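Side-chain contact in aminoglycoside N(3)-acetyltransferase (Streptomyces griseus, PDB 7LAP), which probably transfers an acetyl group to the 3-amino group of aminoglycoside antibiotics, an activity that confers resistance to these drugs: residues T111-H116 with L121-R126. Sequence-based numbering, arbitrary orientation.
Sequences TSEAEH and LPEALR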
# COMPACT_ATOMS: atom_id res chain seq x y z
N THR B 111 2.33 -8.80 8.09
CA THR B 111 1.89 -8.71 6.71
C THR B 111 0.49 -8.13 6.50
O THR B 111 0.22 -7.65 5.40
CB THR B 111 1.93 -10.11 6.04
OG1 THR B 111 1.07 -11.00 6.75
CG2 THR B 111 3.37 -10.68 6.04
N SER B 112 -0.40 -8.20 7.49
CA SER B 112 -1.74 -7.64 7.29
C SER B 112 -1.67 -6.15 7.04
O SER B 112 -1.08 -5.41 7.83
CB SER B 112 -2.63 -7.89 8.51
OG SER B 112 -2.71 -9.26 8.75
N GLU B 113 -2.26 -5.71 5.93
CA GLU B 113 -2.16 -4.31 5.56
C GLU B 113 -3.00 -3.44 6.45
O GLU B 113 -4.07 -3.84 6.93
CB GLU B 113 -2.56 -4.08 4.10
CG GLU B 113 -1.78 -4.96 3.20
CD GLU B 113 -2.45 -5.15 1.88
OE1 GLU B 113 -3.12 -4.20 1.40
OE2 GLU B 113 -2.30 -6.27 1.33
N ALA B 114 -2.51 -2.22 6.66
CA ALA B 114 -3.26 -1.21 7.37
C ALA B 114 -4.51 -0.84 6.57
O ALA B 114 -4.63 -1.15 5.39
CB ALA B 114 -2.42 0.03 7.60
N GLU B 115 -5.46 -0.22 7.26
CA GLU B 115 -6.67 0.25 6.59
C GLU B 115 -6.31 1.28 5.53
O GLU B 115 -5.55 2.21 5.79
CB GLU B 115 -7.63 0.86 7.61
CG GLU B 115 -8.75 -0.11 8.03
CD GLU B 115 -9.23 0.09 9.46
OE1 GLU B 115 -9.51 1.24 9.84
OE2 GLU B 115 -9.35 -0.91 10.21
N HIS B 116 -6.90 1.13 4.33
CA HIS B 116 -6.57 2.02 3.22
C HIS B 116 -6.94 3.46 3.51
O HIS B 116 -6.27 4.39 3.04
CB HIS B 116 -7.26 1.55 1.96
CG HIS B 116 -6.71 0.28 1.41
ND1 HIS B 116 -5.65 -0.39 2.00
CD2 HIS B 116 -7.07 -0.46 0.33
CE1 HIS B 116 -5.38 -1.48 1.31
NE2 HIS B 116 -6.22 -1.54 0.29
N LEU B 121 0.91 6.74 4.78
CA LEU B 121 1.98 6.88 5.79
C LEU B 121 1.99 5.76 6.83
O LEU B 121 3.08 5.26 7.18
CB LEU B 121 1.92 8.25 6.50
CG LEU B 121 2.99 9.24 6.05
CD1 LEU B 121 4.41 8.70 6.34
CD2 LEU B 121 2.80 9.59 4.54
N PRO B 122 0.84 5.34 7.40
CA PRO B 122 0.90 4.22 8.38
C PRO B 122 1.42 2.94 7.77
O PRO B 122 2.14 2.19 8.42
CB PRO B 122 -0.56 4.08 8.85
CG PRO B 122 -1.11 5.50 8.70
CD PRO B 122 -0.48 5.99 7.40
N GLU B 123 1.08 2.68 6.51
CA GLU B 123 1.57 1.47 5.87
C GLU B 123 3.07 1.57 5.59
O GLU B 123 3.78 0.56 5.65
CB GLU B 123 0.76 1.19 4.61
CG GLU B 123 1.20 -0.00 3.83
CD GLU B 123 0.64 -1.34 4.37
OE1 GLU B 123 0.10 -1.38 5.51
OE2 GLU B 123 0.79 -2.36 3.65
N ALA B 124 3.58 2.77 5.31
CA ALA B 124 5.03 2.93 5.16
C ALA B 124 5.75 2.82 6.51
O ALA B 124 6.80 2.17 6.61
CB ALA B 124 5.37 4.28 4.48
N LEU B 125 5.19 3.43 7.56
CA LEU B 125 5.83 3.38 8.88
C LEU B 125 5.95 1.94 9.38
O LEU B 125 7.02 1.50 9.83
CB LEU B 125 5.04 4.25 9.87
CG LEU B 125 5.58 4.66 11.25
CD1 LEU B 125 5.61 3.51 12.22
CD2 LEU B 125 6.96 5.35 11.16
N ARG B 126 4.85 1.18 9.32
CA ARG B 126 4.90 -0.17 9.88
C ARG B 126 5.88 -1.06 9.11
O ARG B 126 6.42 -2.00 9.69
CB ARG B 126 3.51 -0.81 9.91
CG ARG B 126 3.14 -1.48 8.62
CD ARG B 126 1.85 -2.27 8.68
NE ARG B 126 1.53 -2.75 7.33
CZ ARG B 126 1.89 -3.93 6.84
NH1 ARG B 126 2.56 -4.81 7.59
NH2 ARG B 126 1.57 -4.25 5.58
O HOH W 1 1.82 -6.71 3.73
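Glu123 OE1 accepts two hydrogen bonds, one from Ala114 N at 3.0 Å and one from Arg126 NE at 2.7 Å. In this member of the antibiotic N-acetyltransferase family, the carboxylate thereby ties the irregular loop after helix 94-103 to helix 120-126. The two donors approach from opposite faces of the carboxylate plane, and the Ala114 bond is nearly straight, with an N-H...O angle of 172°. Arg126 grips the same carboxylate side-on in a salt bridge, its NH2 reaching Glu123 OE2 at 2.8 Å; both oxygens lie in or near the guanidinium plane but are met from out of the carboxylate plane. Glu123 CG stands anti to the backbone N (chi1 178°), and a bend at chi2 (83°) places the carboxylate beside the guanidinium, which the extended Arg126 chain delivers from three residues further along the helix. Ser112 O sits over the centre of one guanidinium face, 3.5 Å from Arg126 CZ, while accepting a hydrogen bond from Arg133. Arg110 O takes a hydrogen bond from Arg126 NH1, and a water at the guanidinium edge accepts from Arg126 NH2 at 3.1 Å. Glu113 turns its carboxylate to a salt bridge with Arg120 of the second subunit, yet its CG lies 3.7 Å from Glu123 OE2.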